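PDB 3OYZ: malate synthase from Haloferax volcanii, which catalyses the magnesium-dependent condensation of acetyl-CoA with glyoxylate and hydrolysis of the malyl-CoA intermediate, giving malate and CoA in the glyoxylate cycle. Local coordinates for residues P43-P48 with L183-D188; Q100-I105 with F119-V124; D128-A133 with V155-G160; F136-E141 with L146-L151; R218-S221 with V226-D229. One frame throughout, in Å; residues are numbered along the deposited sequence.

Contact 1 (P43-P48 with L183-D188)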
# COMPACT_ATOMS: atom_id res chain seq x y z
N PRO A 43 -10.11 -25.55 15.14
CA PRO A 43 -9.29 -24.37 14.73
C PRO A 43 -8.07 -24.18 15.60
O PRO A 43 -8.10 -24.55 16.77
CB PRO A 43 -10.32 -23.24 14.74
CG PRO A 43 -11.24 -23.60 15.89
CD PRO A 43 -11.39 -25.15 15.74
N ASP A 44 -6.97 -23.60 15.09
CA ASP A 44 -5.88 -23.18 15.99
C ASP A 44 -6.38 -22.20 17.06
O ASP A 44 -5.94 -22.22 18.21
CB ASP A 44 -4.78 -22.54 15.15
CG ASP A 44 -4.03 -23.54 14.34
OD1 ASP A 44 -3.94 -24.71 14.81
OD2 ASP A 44 -3.55 -23.18 13.25
N VAL A 45 -7.34 -21.36 16.74
CA VAL A 45 -7.83 -20.35 17.68
C VAL A 45 -9.31 -20.36 17.54
O VAL A 45 -9.85 -20.17 16.46
CB VAL A 45 -7.22 -18.87 17.44
CG1 VAL A 45 -8.00 -17.89 18.22
CG2 VAL A 45 -5.87 -18.83 18.03
N TRP A 46 -9.98 -20.56 18.66
CA TRP A 46 -11.41 -20.60 18.61
C TRP A 46 -11.94 -19.38 19.34
O TRP A 46 -11.50 -19.10 20.44
CB TRP A 46 -11.91 -21.90 19.32
CG TRP A 46 -13.43 -21.92 19.36
CD1 TRP A 46 -14.28 -21.54 18.36
CD2 TRP A 46 -14.25 -22.30 20.46
NE1 TRP A 46 -15.59 -21.65 18.79
CE2 TRP A 46 -15.59 -22.08 20.09
CE3 TRP A 46 -13.98 -22.82 21.75
CZ2 TRP A 46 -16.68 -22.44 20.92
CZ3 TRP A 46 -15.07 -23.06 22.63
CH2 TRP A 46 -16.39 -22.88 22.19
N VAL A 47 -12.89 -18.68 18.75
CA VAL A 47 -13.39 -17.42 19.30
C VAL A 47 -14.88 -17.47 19.62
O VAL A 47 -15.73 -17.16 18.77
CB VAL A 47 -13.06 -16.28 18.26
CG1 VAL A 47 -13.41 -14.91 18.80
CG2 VAL A 47 -11.57 -16.37 17.96
N PRO A 48 -15.23 -17.81 20.87
CA PRO A 48 -16.64 -17.57 21.13
C PRO A 48 -16.96 -16.09 21.02
O PRO A 48 -16.41 -15.29 21.78
CB PRO A 48 -16.77 -17.95 22.61
CG PRO A 48 -15.76 -19.04 22.84
CD PRO A 48 -14.57 -18.62 21.93
N LEU A 183 -0.16 -8.32 23.53
CA LEU A 183 -0.69 -8.41 22.19
C LEU A 183 -0.27 -9.69 21.48
O LEU A 183 0.91 -10.05 21.52
CB LEU A 183 -0.24 -7.26 21.25
CG LEU A 183 -1.03 -5.97 21.61
CD1 LEU A 183 -0.33 -4.70 20.93
CD2 LEU A 183 -2.46 -6.08 20.93
N PHE A 184 -1.25 -10.29 20.82
CA PHE A 184 -1.09 -11.62 20.19
C PHE A 184 -1.48 -11.50 18.72
O PHE A 184 -0.59 -11.45 17.89
CB PHE A 184 -1.91 -12.69 20.94
CG PHE A 184 -1.84 -14.07 20.31
CD1 PHE A 184 -0.69 -14.49 19.64
CD2 PHE A 184 -2.95 -14.93 20.35
CE1 PHE A 184 -0.60 -15.74 18.97
CE2 PHE A 184 -2.88 -16.20 19.69
CZ PHE A 184 -1.73 -16.59 19.02
N LEU A 185 -2.75 -11.43 18.38
CA LEU A 185 -3.06 -11.44 16.95
C LEU A 185 -3.53 -10.02 16.55
O LEU A 185 -4.24 -9.30 17.31
CB LEU A 185 -4.25 -12.36 16.60
CG LEU A 185 -4.09 -13.80 17.14
CD1 LEU A 185 -5.39 -14.56 16.91
CD2 LEU A 185 -3.04 -14.43 16.24
N LEU A 186 -3.17 -9.69 15.31
CA LEU A 186 -3.71 -8.49 14.68
C LEU A 186 -4.56 -9.05 13.56
O LEU A 186 -4.03 -9.67 12.62
CB LEU A 186 -2.58 -7.65 14.05
CG LEU A 186 -1.49 -7.27 15.08
CD1 LEU A 186 -0.36 -6.45 14.28
CD2 LEU A 186 -2.16 -6.54 16.29
N VAL A 187 -5.86 -8.79 13.63
CA VAL A 187 -6.74 -9.53 12.73
C VAL A 187 -7.52 -8.56 11.90
O VAL A 187 -8.15 -7.72 12.46
CB VAL A 187 -7.80 -10.38 13.54
CG1 VAL A 187 -8.66 -11.23 12.62
CG2 VAL A 187 -7.11 -11.26 14.57
N ASP A 188 -7.51 -8.63 10.57
CA ASP A 188 -8.31 -7.70 9.79
C ASP A 188 -9.81 -7.97 9.91
O ASP A 188 -10.22 -9.14 9.91
CB ASP A 188 -7.93 -7.75 8.33
CG ASP A 188 -6.57 -7.10 8.11
OD1 ASP A 188 -6.28 -6.23 8.94
OD2 ASP A 188 -5.82 -7.48 7.22

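Contact 2 (Q100-I105 with F119-V124)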
# COMPACT_ATOMS: atom_id res chain seq x y z
N GLN A 100 -16.85 -5.33 31.79
CA GLN A 100 -17.60 -6.10 32.82
C GLN A 100 -17.78 -7.57 32.47
O GLN A 100 -17.58 -8.44 33.32
CB GLN A 100 -18.99 -5.52 33.04
CG GLN A 100 -19.04 -4.02 33.27
CD GLN A 100 -20.49 -3.49 33.30
OE1 GLN A 100 -21.00 -2.97 32.31
NE2 GLN A 100 -21.15 -3.62 34.46
N HIS A 101 -18.06 -7.85 31.20
CA HIS A 101 -18.11 -9.24 30.72
C HIS A 101 -16.79 -9.94 30.91
O HIS A 101 -16.85 -11.10 31.33
CB HIS A 101 -18.72 -9.42 29.32
CG HIS A 101 -20.21 -9.21 29.28
ND1 HIS A 101 -20.91 -8.81 28.15
CD2 HIS A 101 -21.14 -9.33 30.26
CE1 HIS A 101 -22.20 -8.72 28.43
NE2 HIS A 101 -22.36 -9.04 29.69
N MET A 102 -15.61 -9.32 30.70
CA MET A 102 -14.38 -10.08 30.83
C MET A 102 -14.14 -10.37 32.28
O MET A 102 -13.50 -11.38 32.66
CB MET A 102 -13.08 -9.29 30.43
CG MET A 102 -12.97 -8.95 28.98
SD MET A 102 -11.40 -8.16 28.41
CE MET A 102 -10.29 -8.77 29.61
N LEU A 103 -14.54 -9.39 33.09
CA LEU A 103 -14.35 -9.56 34.51
C LEU A 103 -15.18 -10.81 35.01
O LEU A 103 -14.66 -11.64 35.77
CB LEU A 103 -14.80 -8.27 35.18
CG LEU A 103 -14.54 -8.07 36.68
CD1 LEU A 103 -13.05 -8.08 37.08
CD2 LEU A 103 -15.25 -6.80 37.16
N ASP A 104 -16.44 -10.93 34.61
CA ASP A 104 -17.32 -12.10 34.93
C ASP A 104 -16.73 -13.41 34.43
O ASP A 104 -16.54 -14.37 35.21
CB ASP A 104 -18.70 -11.96 34.26
CG ASP A 104 -19.50 -10.80 34.78
OD1 ASP A 104 -19.16 -10.33 35.89
OD2 ASP A 104 -20.46 -10.36 34.09
N ILE A 105 -16.36 -13.43 33.15
CA ILE A 105 -15.81 -14.62 32.52
C ILE A 105 -14.56 -15.13 33.23
O ILE A 105 -14.40 -16.36 33.31
CB ILE A 105 -15.64 -14.45 31.01
CG1 ILE A 105 -17.03 -14.26 30.41
CG2 ILE A 105 -14.88 -15.59 30.40
CD1 ILE A 105 -17.04 -13.65 28.99
N PHE A 119 -8.39 -12.58 25.06
CA PHE A 119 -9.66 -12.08 24.59
C PHE A 119 -9.36 -11.28 23.31
O PHE A 119 -8.21 -10.82 23.12
CB PHE A 119 -10.35 -11.19 25.62
CG PHE A 119 -10.94 -11.93 26.83
CD1 PHE A 119 -12.21 -12.44 26.74
CD2 PHE A 119 -10.19 -12.14 27.99
CE1 PHE A 119 -12.74 -13.20 27.80
CE2 PHE A 119 -10.72 -12.81 29.07
CZ PHE A 119 -12.01 -13.39 28.93
N VAL A 120 -10.38 -11.12 22.48
CA VAL A 120 -10.28 -10.47 21.20
C VAL A 120 -11.15 -9.22 21.36
O VAL A 120 -12.29 -9.29 21.86
CB VAL A 120 -10.81 -11.35 20.05
CG1 VAL A 120 -10.92 -10.52 18.76
CG2 VAL A 120 -10.02 -12.69 19.89
N ILE A 121 -10.56 -8.07 21.00
CA ILE A 121 -11.15 -6.74 21.08
C ILE A 121 -11.38 -6.13 19.70
O ILE A 121 -10.44 -5.83 18.91
CB ILE A 121 -10.25 -5.79 22.00
CG1 ILE A 121 -9.84 -6.51 23.29
CG2 ILE A 121 -10.85 -4.39 22.27
CD1 ILE A 121 -11.02 -6.96 24.24
N PRO A 122 -12.66 -5.88 19.44
CA PRO A 122 -13.03 -5.36 18.16
C PRO A 122 -13.02 -3.82 18.20
O PRO A 122 -13.00 -3.20 19.24
CB PRO A 122 -14.48 -5.85 18.03
CG PRO A 122 -15.01 -5.60 19.46
CD PRO A 122 -13.86 -6.23 20.25
N GLU A 123 -13.08 -3.22 17.03
CA GLU A 123 -13.34 -1.80 16.81
C GLU A 123 -12.31 -0.83 17.48
O GLU A 123 -12.73 0.26 17.86
CB GLU A 123 -14.78 -1.47 17.25
CG GLU A 123 -15.88 -2.14 16.44
CD GLU A 123 -16.07 -1.47 15.11
OE1 GLU A 123 -17.00 -1.87 14.42
OE2 GLU A 123 -15.27 -0.62 14.65
N VAL A 124 -11.07 -1.25 17.69
CA VAL A 124 -10.07 -0.42 18.37
C VAL A 124 -9.80 0.80 17.41
O VAL A 124 -10.12 0.75 16.21
CB VAL A 124 -8.83 -1.24 18.75
CG1 VAL A 124 -9.15 -2.36 19.84
CG2 VAL A 124 -8.15 -1.83 17.51

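Contact 3 (D128-A133 with V155-G160). With MG (magnesium ion), chain D; PYR (pyruvic acid), chain C.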
# COMPACT_ATOMS: atom_id res chain seq x y z
N ASP A 128 -3.93 5.08 21.63
CA ASP A 128 -4.35 5.40 23.00
C ASP A 128 -5.66 4.63 23.35
O ASP A 128 -5.81 4.27 24.51
CB ASP A 128 -4.55 6.92 23.20
CG ASP A 128 -3.19 7.60 23.41
OD1 ASP A 128 -2.11 6.93 23.46
OD2 ASP A 128 -3.14 8.81 23.59
N ASP A 129 -6.48 4.31 22.36
CA ASP A 129 -7.67 3.42 22.61
C ASP A 129 -7.19 1.98 22.89
O ASP A 129 -7.76 1.27 23.74
CB ASP A 129 -8.56 3.33 21.36
CG ASP A 129 -9.85 2.47 21.59
OD1 ASP A 129 -10.60 2.77 22.57
OD2 ASP A 129 -10.00 1.45 20.87
N TRP A 130 -6.15 1.50 22.20
CA TRP A 130 -5.60 0.18 22.58
C TRP A 130 -5.05 0.15 23.99
O TRP A 130 -5.16 -0.87 24.69
CB TRP A 130 -4.44 -0.33 21.66
CG TRP A 130 -4.74 -0.39 20.17
CD1 TRP A 130 -5.57 0.39 19.43
CD2 TRP A 130 -4.02 -1.21 19.23
NE1 TRP A 130 -5.45 0.10 18.09
CE2 TRP A 130 -4.47 -0.85 17.94
CE3 TRP A 130 -3.01 -2.17 19.38
CZ2 TRP A 130 -4.00 -1.48 16.76
CZ3 TRP A 130 -2.50 -2.78 18.19
CH2 TRP A 130 -3.03 -2.45 16.92
N LYS A 131 -4.49 1.25 24.48
CA LYS A 131 -3.96 1.26 25.84
C LYS A 131 -5.21 1.18 26.76
O LYS A 131 -5.09 0.73 27.88
CB LYS A 131 -3.27 2.62 26.10
CG LYS A 131 -1.94 2.64 25.27
CD LYS A 131 -1.20 4.02 25.46
CE LYS A 131 0.05 4.05 24.50
NZ LYS A 131 0.40 5.51 24.43
N LYS A 132 -6.34 1.75 26.38
CA LYS A 132 -7.53 1.64 27.33
C LYS A 132 -7.95 0.16 27.49
O LYS A 132 -8.26 -0.27 28.59
CB LYS A 132 -8.75 2.35 26.72
CG LYS A 132 -8.54 3.89 26.71
CD LYS A 132 -9.65 4.56 25.90
CE LYS A 132 -9.35 6.09 25.88
NZ LYS A 132 -10.41 6.81 25.08
N ALA A 133 -7.93 -0.63 26.42
CA ALA A 133 -8.33 -2.03 26.55
C ALA A 133 -7.23 -2.70 27.40
O ALA A 133 -7.53 -3.44 28.37
CB ALA A 133 -8.47 -2.70 25.16
N VAL A 155 -6.46 -7.88 18.56
CA VAL A 155 -7.37 -6.80 18.23
C VAL A 155 -7.85 -7.03 16.82
O VAL A 155 -7.14 -7.54 15.96
CB VAL A 155 -6.74 -5.37 18.31
CG1 VAL A 155 -6.21 -5.16 19.72
CG2 VAL A 155 -5.50 -5.31 17.36
N ILE A 156 -9.06 -6.55 16.52
CA ILE A 156 -9.53 -6.55 15.16
C ILE A 156 -9.22 -5.16 14.52
O ILE A 156 -9.59 -4.15 15.11
CB ILE A 156 -11.07 -6.64 15.13
CG1 ILE A 156 -11.60 -7.94 15.79
CG2 ILE A 156 -11.48 -6.76 13.63
CD1 ILE A 156 -10.90 -9.20 15.45
N ILE A 157 -8.52 -5.10 13.39
CA ILE A 157 -8.12 -3.86 12.67
C ILE A 157 -9.27 -3.63 11.73
O ILE A 157 -9.39 -4.32 10.70
CB ILE A 157 -6.80 -4.07 11.82
CG1 ILE A 157 -5.65 -4.60 12.75
CG2 ILE A 157 -6.42 -2.70 11.15
CD1 ILE A 157 -5.36 -3.73 14.03
N GLU A 158 -10.17 -2.72 12.09
CA GLU A 158 -11.33 -2.53 11.23
C GLU A 158 -11.71 -1.08 11.18
O GLU A 158 -12.89 -0.72 11.00
CB GLU A 158 -12.53 -3.39 11.70
CG GLU A 158 -12.99 -3.16 13.10
CD GLU A 158 -13.89 -4.38 13.52
OE1 GLU A 158 -13.97 -4.66 14.71
OE2 GLU A 158 -14.38 -5.11 12.65
N SER A 159 -10.68 -0.23 11.32
CA SER A 159 -10.82 1.19 11.03
C SER A 159 -9.49 1.73 10.46
O SER A 159 -8.41 1.17 10.74
CB SER A 159 -11.11 1.94 12.32
OG SER A 159 -10.09 2.03 13.31
N GLY A 160 -9.61 2.84 9.73
CA GLY A 160 -8.47 3.61 9.28
C GLY A 160 -7.55 3.97 10.44
O GLY A 160 -6.32 3.84 10.31
MG MG D . -16.33 -5.99 12.71
C PYR C . -15.58 -7.45 10.50
O PYR C . -16.02 -6.30 10.85
OXT PYR C . -15.14 -7.71 9.32
CA PYR C . -15.45 -8.40 11.52
O3 PYR C . -15.78 -8.10 12.74
CB PYR C . -14.87 -9.73 11.22
O HOH W 1 -16.24 -6.09 14.71
O HOH W 2 -18.29 -7.27 13.12

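Contact 4 (F136-E141 with L146-L151)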
# COMPACT_ATOMS: atom_id res chain seq x y z
N PHE A 136 -7.85 -2.36 31.06
CA PHE A 136 -8.87 -3.32 31.52
C PHE A 136 -8.37 -4.74 31.67
O PHE A 136 -8.71 -5.41 32.65
CB PHE A 136 -10.10 -3.25 30.62
CG PHE A 136 -10.85 -1.98 30.79
CD1 PHE A 136 -11.21 -1.55 32.07
CD2 PHE A 136 -11.31 -1.26 29.69
CE1 PHE A 136 -12.01 -0.40 32.23
CE2 PHE A 136 -12.11 -0.10 29.84
CZ PHE A 136 -12.43 0.33 31.12
N PHE A 137 -7.52 -5.22 30.76
CA PHE A 137 -6.94 -6.55 30.92
C PHE A 137 -6.13 -6.58 32.21
O PHE A 137 -6.20 -7.58 33.00
CB PHE A 137 -5.96 -6.93 29.76
CG PHE A 137 -6.59 -7.45 28.54
CD1 PHE A 137 -6.52 -8.82 28.24
CD2 PHE A 137 -7.28 -6.60 27.68
CE1 PHE A 137 -7.13 -9.28 27.10
CE2 PHE A 137 -7.89 -7.03 26.55
CZ PHE A 137 -7.80 -8.41 26.22
N THR A 138 -5.30 -5.56 32.44
CA THR A 138 -4.49 -5.51 33.65
C THR A 138 -5.40 -5.52 34.92
O THR A 138 -5.09 -6.20 35.91
CB THR A 138 -3.58 -4.25 33.61
OG1 THR A 138 -2.71 -4.42 32.47
CG2 THR A 138 -2.69 -4.24 34.86
N ILE A 139 -6.41 -4.68 34.91
CA ILE A 139 -7.34 -4.68 36.08
C ILE A 139 -7.99 -6.06 36.32
O ILE A 139 -7.95 -6.53 37.45
CB ILE A 139 -8.37 -3.58 35.93
CG1 ILE A 139 -7.69 -2.22 36.27
CG2 ILE A 139 -9.59 -3.78 36.87
CD1 ILE A 139 -8.50 -1.05 35.70
N VAL A 140 -8.56 -6.68 35.29
CA VAL A 140 -9.10 -8.06 35.37
C VAL A 140 -8.13 -9.05 35.96
O VAL A 140 -8.52 -9.76 36.92
CB VAL A 140 -9.59 -8.53 33.98
CG1 VAL A 140 -9.78 -10.04 33.99
CG2 VAL A 140 -10.79 -7.73 33.57
N GLU A 141 -6.91 -9.14 35.43
CA GLU A 141 -5.83 -9.92 36.01
C GLU A 141 -5.61 -9.73 37.51
O GLU A 141 -5.52 -10.69 38.30
CB GLU A 141 -4.48 -9.81 35.26
CG GLU A 141 -4.64 -10.39 33.84
CD GLU A 141 -3.48 -9.97 32.90
OE1 GLU A 141 -2.79 -8.95 33.17
OE2 GLU A 141 -3.30 -10.65 31.87
N LEU A 146 -4.86 -13.42 38.60
CA LEU A 146 -4.10 -14.03 37.51
C LEU A 146 -2.72 -13.42 37.37
O LEU A 146 -2.51 -12.29 37.82
CB LEU A 146 -4.86 -13.90 36.18
CG LEU A 146 -6.35 -14.19 36.38
CD1 LEU A 146 -7.07 -13.86 35.11
CD2 LEU A 146 -6.56 -15.74 36.67
N ASP A 147 -1.78 -14.11 36.75
CA ASP A 147 -0.47 -13.48 36.61
C ASP A 147 -0.60 -12.27 35.65
O ASP A 147 -1.36 -12.30 34.67
CB ASP A 147 0.56 -14.45 36.05
CG ASP A 147 0.94 -15.56 37.02
OD1 ASP A 147 1.27 -15.32 38.21
OD2 ASP A 147 1.00 -16.70 36.53
N GLU A 148 0.05 -11.16 36.00
CA GLU A 148 0.09 -10.02 35.10
C GLU A 148 0.53 -10.40 33.68
O GLU A 148 1.52 -11.13 33.51
CB GLU A 148 1.00 -8.91 35.65
CG GLU A 148 0.69 -7.56 34.94
CD GLU A 148 1.36 -6.38 35.64
OE1 GLU A 148 0.67 -5.66 36.38
OE2 GLU A 148 2.59 -6.22 35.51
N GLY A 149 -0.24 -10.03 32.66
CA GLY A 149 0.19 -10.29 31.26
C GLY A 149 -0.24 -11.66 30.76
O GLY A 149 0.01 -12.04 29.62
N SER A 150 -0.92 -12.44 31.59
CA SER A 150 -1.22 -13.82 31.19
C SER A 150 -2.40 -13.92 30.23
O SER A 150 -2.50 -14.87 29.43
CB SER A 150 -1.45 -14.67 32.46
OG SER A 150 -2.65 -14.28 33.11
N LEU A 151 -3.33 -12.96 30.26
CA LEU A 151 -4.34 -12.96 29.20
C LEU A 151 -3.84 -12.21 27.94
O LEU A 151 -3.57 -10.98 28.03
CB LEU A 151 -5.56 -12.21 29.70
CG LEU A 151 -6.25 -13.03 30.82
CD1 LEU A 151 -7.34 -12.11 31.24
CD2 LEU A 151 -6.87 -14.30 30.19

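Contact 5 (R218-S221 with V226-D229). With K (potassium ion), chain F.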
# COMPACT_ATOMS: atom_id res chain seq x y z
N ARG A 218 2.79 -6.53 7.80
CA ARG A 218 3.93 -5.72 8.19
C ARG A 218 3.89 -5.35 9.65
O ARG A 218 4.89 -5.51 10.37
CB ARG A 218 3.93 -4.43 7.30
CG ARG A 218 4.95 -3.41 7.76
CD ARG A 218 4.74 -2.28 6.76
NE ARG A 218 3.58 -1.49 7.16
CZ ARG A 218 3.09 -0.44 6.51
NH1 ARG A 218 3.69 -0.01 5.40
NH2 ARG A 218 2.13 0.26 7.08
N GLY A 219 2.72 -4.94 10.11
CA GLY A 219 2.63 -4.49 11.49
C GLY A 219 2.95 -5.67 12.43
O GLY A 219 3.62 -5.48 13.47
N ALA A 220 2.42 -6.84 12.10
CA ALA A 220 2.70 -7.99 12.96
C ALA A 220 4.14 -8.40 12.94
O ALA A 220 4.74 -8.68 13.99
CB ALA A 220 1.81 -9.20 12.51
N SER A 221 4.73 -8.43 11.74
CA SER A 221 6.17 -8.72 11.70
C SER A 221 7.00 -7.72 12.49
O SER A 221 7.98 -8.06 13.18
CB SER A 221 6.62 -8.90 10.23
OG SER A 221 6.10 -10.19 9.75
N VAL A 226 0.97 -11.83 15.32
CA VAL A 226 0.69 -12.73 14.20
C VAL A 226 -0.48 -12.14 13.43
O VAL A 226 -1.47 -11.83 14.11
CB VAL A 226 0.27 -14.09 14.78
CG1 VAL A 226 -0.15 -15.06 13.62
CG2 VAL A 226 1.46 -14.59 15.52
N ALA A 227 -0.40 -12.07 12.10
CA ALA A 227 -1.40 -11.40 11.25
C ALA A 227 -2.39 -12.47 10.78
O ALA A 227 -1.94 -13.54 10.39
CB ALA A 227 -0.74 -10.78 9.99
N VAL A 228 -3.70 -12.19 10.82
CA VAL A 228 -4.79 -13.08 10.38
C VAL A 228 -5.71 -12.22 9.52
O VAL A 228 -6.08 -11.12 9.87
CB VAL A 228 -5.62 -13.58 11.65
CG1 VAL A 228 -6.84 -14.46 11.29
CG2 VAL A 228 -4.69 -14.28 12.67
N ASP A 229 -6.18 -12.75 8.40
CA ASP A 229 -7.20 -12.13 7.58
C ASP A 229 -8.63 -12.26 8.14
O ASP A 229 -8.92 -13.15 8.98
CB ASP A 229 -7.09 -12.60 6.12
CG ASP A 229 -7.78 -11.62 5.15
OD1 ASP A 229 -7.96 -10.42 5.47
OD2 ASP A 229 -8.15 -12.04 4.04
K K F . 3.64 -11.27 8.55

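Contact 1 (P43-P48 with L183-D188)
Val45 divides its two methyl groups between two consecutive residues, Phe184 and Leu185. With CG1 anti to the backbone N (chi1 167°), the isopropyl group forks so that CG1 faces Leu185 while CG2 faces Phe184. Val45 CG2 comes to the rim of the phenyl ring, close to its plane, 4.3 Å from Phe184 CE2. Leu185 is stretched out, its CD1 anti to CA (chi2 172°), which carries that methyl group to 4.4 Å from Val45 CG1. The two neighbours also pack on each other: Leu185 CG lies 3.6 Å above the plane of the Phe184 ring, displaced toward the rim. The backbone departs from regular extension at Phe184 (psi -76°), which probably lets both consecutive side chains face the same valine.

The contact is an example of packing across the interior of a TIM barrel. Strands 45-49 and 183-188 are not neighbours in the parallel sheet, and the CA atoms of Val45 and Leu185 stand 10.1 Å apart; between these two segments the gap is bridged by hydrophobic side chains. Phe14 of strand 13-18 also touches Leu185, and His6 and His82 meet the Phe184 ring. Next to the valine, Asp44 turns its carboxylate to other partners, forming salt bridges with Arg8 and Arg12 of its own chain and with Arg409 of a neighbouring subunit.

Contact 2 (Q100-I105 with F119-V124)
Met102 and Phe119 form a Met-aromatic contact within an alpha/beta unit of the barrel, where helix 92-105 covers the outer side of strand 118-121. The helix and strand segments run almost exactly antiparallel, with their axes 11.3 Å apart, and four buried hydrophobic side chains meet between them.

The methionine lies over one face of the phenyl ring. Met102 CG sits almost centrally, 4.2 Å from the centroid of the Phe119 ring and only 8° off its normal, a CH-pi arrangement. The sulfur is more oblique: Met102 SD is 4.5 Å from the same Phe119 centroid, 29° off the normal. Beyond it the chain bends at a chi3 of 26°, well away from a staggered value, and this brings Met102 CE down to 3.7 Å from Phe119 CD2. The methionine and the phenylalanine thus overlap lengthwise, each reaching back along the other.

Ile105, one helical turn on, approaches from a different quarter. Its CG2 branch lies in the ring plane, 3.9 Å from Phe119 CZ, so face and edge of the phenyl group are met by residues of the same helix. Ile121 adds a more distant touch, its CD1 4.4 Å from Met102 SD. Phe137 of helix 127-143 packs on both Phe119 and Ile121, joining two successive helices over one strand, as is characteristic of the helical shell around a TIM barrel.

Contact 3 (D128-A133 with V155-G160)
Helix 127-143 passes strand 152-157 with its nearest CA atoms, those of Trp130 and Val155, 8.4 Å apart, and only side chains bridge the gap. Past Ile157 the strand gives way to a short loop, where Ser159 serves as N-cap of helix 160-165, its OG accepting from Ala162 N.

The Trp130 side chain crosses those of Val155 and Ile157 at about a right angle. Val155 CG2 covers one face of the indole, 4.1 Å from the centroid of the Trp130 six-membered ring and 21° off the normal, a CH-pi contact displaced toward the rim. Ile157 CD1 reaches the same ring obliquely, 3.8 Å from Trp130 CZ2. The indole NE1 is held by Gly125 O.

These elements belong to the beta-alpha-beta unit of strand 118-121, helix 127-143 and strand 152-157, whose strand end bears an active-site residue. Glu158 CG lies between the backbone N and the carbonyl carbon (chi1 57°), and the extended chain carries Glu158 OE2 to 2.1 Å from the magnesium ion. Both chelating oxygens of pyruvate, two waters and Asp192 complete the coordination. Glu158 OE1 is steadied by the backbone N of Glu123 and by a metal-bound water.

Contact 4 (F136-E141 with L146-L151)
Glu141 reaches from the last turns of helix 127-143 into the loop beyond it and binds the backbone there with both carboxylate oxygens. Gly149 N donates to Glu141 OE1 at 2.8 Å in an almost straight bond (173°), coming from above the carboxylate plane. Leu151 N meets Glu141 OE2, likewise at 2.8 Å, nearly along the C-O axis. The second oxygen has a further partner in Arg182, whose salt bridge probably helps to keep the group ionised. With CG beside the backbone N (chi1 -64°) and the chain extended from there, the carboxylate is delivered into the loop.

The main chain of the same residue is used as well: Leu146 N donates to Glu141 O at 2.8 Å, in the carbonyl plane but bent, at 134°. The loop also makes bonds of its own. Asp147 to Ser150 form a type II beta turn in which Asp147 O accepts from both Ser150 N and Ser150 OG, and Gly149 takes the positive-phi position. Glu148 points its OE1 to His142, while Thr138 OG1 bonds Asp134 O, Arg182 and Asn179.

Apolar packing seals the inner side: Leu151 CB lies at the edge of the Phe137 ring, in its plane and 3.8 Å from Phe137 CD1, and Leu151 CD1 rests 4.2 Å from Val140 CG1. The arrangement is that of a helix-to-strand connection in a beta-alpha-beta crossover, here held against its helix in part by one buried glutamate.

Contact 5 (R218-S221 with V226-D229)
Helix 210-223 turns sharply into barrel strand 226-229, and Ala220 fills the angle between them. This helix-to-strand return is tight, with the CA atoms of Ala220 and Val226 only 5.3 Å apart. The Ala220 methyl group therefore rests against the strand's main chain as much as against a side chain: Ala220 CB lies 3.6 Å from Ala227 N and 3.8 Å from Val226 C. Pointing at the strand, it meets its one apolar side-chain partner across the contact, the Ala227 methyl, from the side, CB to CB at 3.9 Å. Val226 turns its isopropyl group away from the helix, where it packs on Leu185 of the adjoining strand and on Arg198 of a neighbouring subunit. Leu186 closes over Ala220 from the same adjoining strand.

The next helical residue faces a different environment. Ser221 OG, anti to the carbonyl carbon (chi1 -73°), coordinates a potassium ion at 2.9 Å. Ser217 O and Gly252 O of the same chain bind the ion too, as does Met197 O of the neighbouring subunit. Arg218 makes a salt bridge to Glu163 of that subunit.

Because Ser221 OG is also hydrogen-bonded to Asp196 O of the neighbouring subunit, its proton probably points there, and the oxygen remains able to face the cation. The helix thus meets the strand through a methyl laid on backbone and on a second methyl, with no hydrogen bond between the segments, while ionic and ion-mediated bonds tie neighbouring residues to the next subunit.

How the contacts relate
Contacts 1, 2, 3 and 5 all reach the parallel sheet of the barrel, sampling it from inside and outside. Contacts 2, 3 and 4 are nested within the loop closed by contact 1, whereas contact 5 follows it. Strand 183-188 of contact 1 is hydrogen-bonded to strand 152-157 of contact 3 on one flank and to strand 226-229 of contact 5 on the other. Contacts 3 and 4, with centres about 18 Å apart, use successive parts of helix 127-143, and contact 4 touches contact 2 through Phe137. Contact 3 carries a magnesium ligand, while contacts 1 and 5 touch a second subunit, so the same barrel strands and helices serve the metal site and border the subunit interface.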